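Local structure of prolyl oligopeptidase (Novosphingobium capsulatum, 1YR2) at residues 100-105 / 700-705; 96-101 / 514-519. The protein probably cleaves oligopeptides after proline and, far less readily, after alanine, as a serine endopeptidase of the prolyl oligopeptidase (S9A) family. All blocks are in the same frame, centred on the assembly; numbering follows the deposited sequence.

Helix 95-105 precedes the beta-propeller blades in the chain yet packs on the alpha/beta-hydrolase fold that follows them. Both contacts start from this helix, share K100 and R101, and have centres about 10 Å apart. Contact 2 uses 96-101 and meets the loop between helix 508-514 and strand 519-523; contact 1 uses 100-105 and meets helix 699-717, much later in the chain. Strand 519-523 belongs to the mixed hydrolase sheet. Since all seven four-stranded propeller sheets lie between 95-105 and its partners, residues from before the blades return to pack on two parts of the catalytic domain that comes after them.

Contact 1 (100-105 / 700-705); sequences KRMKAL and DKQIEE
M102 and I703 face each other where helix 95-105 runs past helix 699-717, and the way their side chains are turned sets the character of this contact. The short segments of the two helices run roughly antiparallel, with 146° between their directions and their axes 9.8 Å apart at closest approach. The CA-to-CA distance between M102 and I703, 6.7 Å, marks the closest backbone pair, and both residues direct their CB toward the other helix.

M102 holds CG anti to the backbone N (chi1 -173°) and continues extended, which carries its thioether across to the far helix. SD lies over the backbone of I703, 4.2 Å from its CA, while the methyl CE goes on to Q702, where it sits 3.8 Å from NE2. The methionine and glutamine chains cross at about a right angle, and CE is the atom that reaches the amide nitrogen. Lower on the methionine, CG makes only a loose contact with I703 CG1, at 4.4 Å.

K103 CG packs on both branches of I703, 3.9 Å from CG2 and 4.1 Å from CD1, the two chains again crossing at about a right angle. Only the aliphatic base of the lysine is used here; beyond it the chain stays extended, and NZ makes a weak, long ion pair with E99. On the neighbouring side, M102 also touches T512 of helix 508-514, which places the methionine between two helices of the catalytic domain.

No hydrogen bond or salt bridge joins the two segments. Between them the contact rests mainly on van der Waals packing and probably on the burial of M102 and I703, with the alkyl part of K103 and the amide end of Q702 bordering this apolar centre.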
loop_
_atom_site.group_PDB
_atom_site.type_symbol
_atom_site.label_atom_id
_atom_site.label_comp_id
_atom_site.label_asym_id
_atom_site.label_seq_id
_atom_site.Cartn_x
_atom_site.Cartn_y
_atom_site.Cartn_z
ATOM N N LYS A 100 19.638 -10.734 -11.528
ATOM C CA LYS A 100 19.374 -12.139 -11.246
ATOM C C LYS A 100 18.641 -12.277 -9.891
ATOM O O LYS A 100 17.715 -13.081 -9.788
ATOM C CB LYS A 100 20.675 -12.913 -11.209
ATOM C CG LYS A 100 20.558 -14.405 -10.944
ATOM C CD LYS A 100 21.957 -15.046 -10.914
ATOM C CE LYS A 100 21.979 -16.326 -10.063
ATOM N NZ LYS A 100 21.495 -17.500 -10.823
ATOM N N ARG A 101 19.092 -11.556 -8.872
ATOM C CA ARG A 101 18.427 -11.617 -7.581
ATOM C C ARG A 101 16.974 -11.149 -7.712
ATOM O O ARG A 101 16.060 -11.824 -7.206
ATOM C CB ARG A 101 19.144 -10.788 -6.521
ATOM C CG ARG A 101 18.642 -11.049 -5.109
ATOM C CD ARG A 101 19.034 -12.416 -4.626
ATOM N NE ARG A 101 18.258 -12.888 -3.501
ATOM C CZ ARG A 101 17.148 -13.636 -3.594
ATOM N NH1 ARG A 101 16.542 -13.881 -4.771
ATOM N NH2 ARG A 101 16.568 -14.036 -2.488
ATOM N N MET A 102 16.753 -10.017 -8.374
ATOM C CA MET A 102 15.419 -9.441 -8.448
ATOM C C MET A 102 14.460 -10.349 -9.215
ATOM O O MET A 102 13.368 -10.584 -8.748
ATOM C CB MET A 102 15.380 -8.076 -9.080
ATOM C CG MET A 102 13.974 -7.477 -8.947
ATOM S SD MET A 102 13.996 -5.789 -9.165
ATOM C CE MET A 102 12.096 -5.406 -8.988
ATOM N N LYS A 103 14.896 -10.870 -10.355
ATOM C CA LYS A 103 14.082 -11.797 -11.117
ATOM C C LYS A 103 13.630 -12.956 -10.191
ATOM O O LYS A 103 12.497 -13.385 -10.243
ATOM C CB LYS A 103 14.875 -12.355 -12.303
ATOM C CG LYS A 103 14.971 -11.437 -13.538
ATOM C CD LYS A 103 15.557 -12.198 -14.782
ATOM C CE LYS A 103 15.893 -11.241 -15.935
ATOM N NZ LYS A 103 16.963 -11.792 -16.864
ATOM N N ALA A 104 14.518 -13.462 -9.356
ATOM C CA ALA A 104 14.209 -14.644 -8.568
ATOM C C ALA A 104 13.216 -14.335 -7.418
ATOM O O ALA A 104 12.564 -15.255 -6.932
ATOM C CB ALA A 104 15.454 -15.253 -8.027
ATOM N N LEU A 105 13.084 -13.052 -7.074
ATOM C CA LEU A 105 12.222 -12.573 -5.970
ATOM C C LEU A 105 10.771 -12.271 -6.357
ATOM O O LEU A 105 9.919 -12.112 -5.459
ATOM C CB LEU A 105 12.806 -11.295 -5.373
ATOM C CG LEU A 105 14.082 -11.421 -4.553
ATOM C CD1 LEU A 105 14.628 -10.076 -4.197
ATOM C CD2 LEU A 105 13.800 -12.162 -3.304
ATOM N N ASP A 700 8.778 -6.894 -16.494
ATOM C CA ASP A 700 10.045 -7.040 -17.180
ATOM C C ASP A 700 10.801 -5.692 -17.289
ATOM O O ASP A 700 12.005 -5.615 -17.041
ATOM C CB ASP A 700 9.761 -7.613 -18.570
ATOM C CG ASP A 700 10.894 -8.452 -19.100
ATOM O OD1 ASP A 700 11.805 -7.860 -19.759
ATOM O OD2 ASP A 700 10.937 -9.708 -18.937
ATOM N N LYS A 701 10.074 -4.640 -17.644
ATOM C CA LYS A 701 10.644 -3.294 -17.688
ATOM C C LYS A 701 11.065 -2.848 -16.286
ATOM O O LYS A 701 12.160 -2.284 -16.111
ATOM C CB LYS A 701 9.659 -2.303 -18.338
ATOM C CG LYS A 701 9.352 -2.622 -19.820
ATOM C CD LYS A 701 10.503 -2.250 -20.771
ATOM C CE LYS A 701 10.296 -2.784 -22.201
ATOM N NZ LYS A 701 11.446 -2.382 -23.136
ATOM N N GLN A 702 10.235 -3.125 -15.277
ATOM C CA GLN A 702 10.541 -2.666 -13.910
ATOM C C GLN A 702 11.810 -3.364 -13.379
ATOM O O GLN A 702 12.626 -2.731 -12.756
ATOM C CB GLN A 702 9.333 -2.851 -12.963
ATOM C CG GLN A 702 9.517 -2.330 -11.516
ATOM C CD GLN A 702 8.486 -2.965 -10.534
ATOM O OE1 GLN A 702 7.292 -3.110 -10.882
ATOM N NE2 GLN A 702 8.950 -3.378 -9.344
ATOM N N ILE A 703 11.977 -4.656 -13.651
ATOM C CA ILE A 703 13.179 -5.394 -13.231
ATOM C C ILE A 703 14.459 -4.782 -13.850
ATOM O O ILE A 703 15.481 -4.651 -13.169
ATOM C CB ILE A 703 13.090 -6.871 -13.645
ATOM C CG1 ILE A 703 12.016 -7.607 -12.838
ATOM C CG2 ILE A 703 14.401 -7.560 -13.406
ATOM C CD1 ILE A 703 11.672 -8.973 -13.381
ATOM N N GLU A 704 14.395 -4.453 -15.138
ATOM C CA GLU A 704 15.541 -3.889 -15.840
ATOM C C GLU A 704 15.874 -2.530 -15.245
ATOM O O GLU A 704 17.043 -2.215 -15.056
ATOM C CB GLU A 704 15.250 -3.758 -17.346
ATOM C CG GLU A 704 15.108 -5.115 -18.086
ATOM C CD GLU A 704 14.588 -5.007 -19.530
ATOM O OE1 GLU A 704 13.927 -3.993 -19.907
ATOM O OE2 GLU A 704 14.842 -5.973 -20.311
ATOM N N GLU A 705 14.851 -1.713 -14.971
ATOM C CA GLU A 705 15.077 -0.370 -14.417
ATOM C C GLU A 705 15.720 -0.461 -13.021
ATOM O O GLU A 705 16.691 0.216 -12.737
ATOM C CB GLU A 705 13.777 0.429 -14.291
ATOM C CG GLU A 705 14.039 1.867 -13.833
ATOM C CD GLU A 705 12.777 2.742 -13.813
ATOM O OE1 GLU A 705 11.949 2.651 -14.753
ATOM O OE2 GLU A 705 12.617 3.549 -12.878
#

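Contact 2 (96-101 / 514-519); sequences AALEKR and IDSGGA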
loop_
_atom_site.group_PDB
_atom_site.type_symbol
_atom_site.label_atom_id
_atom_site.label_comp_id
_atom_site.label_asym_id
_atom_site.label_seq_id
_atom_site.Cartn_x
_atom_site.Cartn_y
_atom_site.Cartn_z
ATOM N N ALA A 96 24.527 -7.566 -13.285
ATOM C CA ALA A 96 24.160 -8.958 -13.522
ATOM C C ALA A 96 23.605 -9.644 -12.297
ATOM O O ALA A 96 22.573 -10.310 -12.362
ATOM C CB ALA A 96 25.391 -9.724 -14.008
ATOM N N ALA A 97 24.304 -9.481 -11.178
ATOM C CA ALA A 97 23.974 -10.159 -9.947
ATOM C C ALA A 97 22.691 -9.576 -9.371
ATOM O O ALA A 97 21.861 -10.295 -8.803
ATOM C CB ALA A 97 25.093 -9.991 -8.949
ATOM N N LEU A 98 22.507 -8.277 -9.544
ATOM C CA LEU A 98 21.284 -7.630 -9.034
ATOM C C LEU A 98 20.065 -8.016 -9.842
ATOM O O LEU A 98 19.008 -8.268 -9.260
ATOM C CB LEU A 98 21.420 -6.122 -8.999
ATOM C CG LEU A 98 22.439 -5.616 -7.971
ATOM C CD1 LEU A 98 22.982 -4.220 -8.397
ATOM C CD2 LEU A 98 21.919 -5.550 -6.544
ATOM N N GLU A 99 20.192 -8.023 -11.171
ATOM C CA GLU A 99 19.093 -8.427 -12.063
ATOM C C GLU A 99 18.659 -9.868 -11.769
ATOM O O GLU A 99 17.488 -10.165 -11.794
ATOM C CB GLU A 99 19.446 -8.329 -13.534
ATOM C CG GLU A 99 18.271 -8.657 -14.453
ATOM C CD GLU A 99 18.594 -8.576 -15.951
ATOM O OE1 GLU A 99 19.359 -9.433 -16.475
ATOM O OE2 GLU A 99 18.060 -7.655 -16.629
ATOM N N LYS A 100 19.638 -10.734 -11.528
ATOM C CA LYS A 100 19.374 -12.139 -11.246
ATOM C C LYS A 100 18.641 -12.277 -9.891
ATOM O O LYS A 100 17.715 -13.081 -9.788
ATOM C CB LYS A 100 20.675 -12.913 -11.209
ATOM C CG LYS A 100 20.558 -14.405 -10.944
ATOM C CD LYS A 100 21.957 -15.046 -10.914
ATOM C CE LYS A 100 21.979 -16.326 -10.063
ATOM N NZ LYS A 100 21.495 -17.500 -10.823
ATOM N N ARG A 101 19.092 -11.556 -8.872
ATOM C CA ARG A 101 18.427 -11.617 -7.581
ATOM C C ARG A 101 16.974 -11.149 -7.712
ATOM O O ARG A 101 16.060 -11.824 -7.206
ATOM C CB ARG A 101 19.144 -10.788 -6.521
ATOM C CG ARG A 101 18.642 -11.049 -5.109
ATOM C CD ARG A 101 19.034 -12.416 -4.626
ATOM N NE ARG A 101 18.258 -12.888 -3.501
ATOM C CZ ARG A 101 17.148 -13.636 -3.594
ATOM N NH1 ARG A 101 16.542 -13.881 -4.771
ATOM N NH2 ARG A 101 16.568 -14.036 -2.488
ATOM N N ILE A 514 18.811 -5.310 -0.018
ATOM C CA ILE A 514 19.082 -5.874 1.318
ATOM C C ILE A 514 19.705 -7.269 1.228
ATOM O O ILE A 514 20.667 -7.582 1.946
ATOM C CB ILE A 514 17.796 -5.918 2.122
ATOM C CG1 ILE A 514 17.206 -4.485 2.291
ATOM C CG2 ILE A 514 18.039 -6.648 3.463
ATOM C CD1 ILE A 514 15.707 -4.471 2.542
ATOM N N ASP A 515 19.180 -8.099 0.320
ATOM C CA ASP A 515 19.713 -9.440 0.133
ATOM C C ASP A 515 20.889 -9.503 -0.830
ATOM O O ASP A 515 21.307 -10.599 -1.256
ATOM C CB ASP A 515 18.622 -10.399 -0.242
ATOM C CG ASP A 515 19.033 -11.853 -0.009
ATOM O OD1 ASP A 515 19.764 -12.151 0.969
ATOM O OD2 ASP A 515 18.677 -12.750 -0.761
ATOM N N SER A 516 21.454 -8.324 -1.138
ATOM C CA SER A 516 22.758 -8.223 -1.782
ATOM C C SER A 516 23.848 -7.676 -0.817
ATOM O O SER A 516 24.969 -7.466 -1.227
ATOM C CB SER A 516 22.630 -7.336 -3.031
ATOM O OG SER A 516 21.770 -7.961 -3.979
ATOM N N GLY A 517 23.519 -7.517 0.466
ATOM C CA GLY A 517 24.434 -7.009 1.483
ATOM C C GLY A 517 24.408 -5.504 1.746
ATOM O O GLY A 517 25.355 -4.959 2.348
ATOM N N GLY A 518 23.380 -4.808 1.247
ATOM C CA GLY A 518 23.222 -3.387 1.507
ATOM C C GLY A 518 22.254 -3.164 2.659
ATOM O O GLY A 518 21.459 -4.055 2.982
ATOM N N ALA A 519 22.312 -1.992 3.278
ATOM C CA ALA A 519 21.333 -1.583 4.272
ATOM C C ALA A 519 20.280 -0.752 3.597
ATOM O O ALA A 519 20.575 -0.041 2.621
ATOM C CB ALA A 519 21.986 -0.814 5.378
#
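A salt bridge between R101 and D515 supplies the polar part of this contact. R101 approaches side-on and grips a single carboxylate oxygen with two nitrogens. NE lies 2.8 Å from D515 OD2, with an N-H...O angle of 156°, and meets it on the anti side, tilted out of the carboxylate plane. NH2, 3.0 Å from D515 OD2, comes nearly in line with the C-O bond. The oxygen sits in the guanidinium plane, but the carboxylate is turned 69° from that plane. A bend at chi2 (70°) swings the arginine chain round to present this edge. Each partner has a second tie, R101 NH2 to T453 and D515 OD1 to R481.

The rest is van der Waals packing of a leucine methyl on the serine side chain: L98 CD2 rests 3.5 Å from S516 OG and 4.0 Å from S516 CB. That hydroxyl is hydrogen-bonded to the carbonyl of T512. Just beyond, G517 with its positive phi completes the Schellman motif that ends helix 508-514.

Were R101 cut back to an alanine, D515 OD2 would probably lose both guanidinium donors and T453 its arginine partner. With R481 on its other oxygen, D515 lies between two arginines, an arrangement likely to favour its ionised form and to tie helix 95-105 electrostatically to the turn leading into strand 519-523.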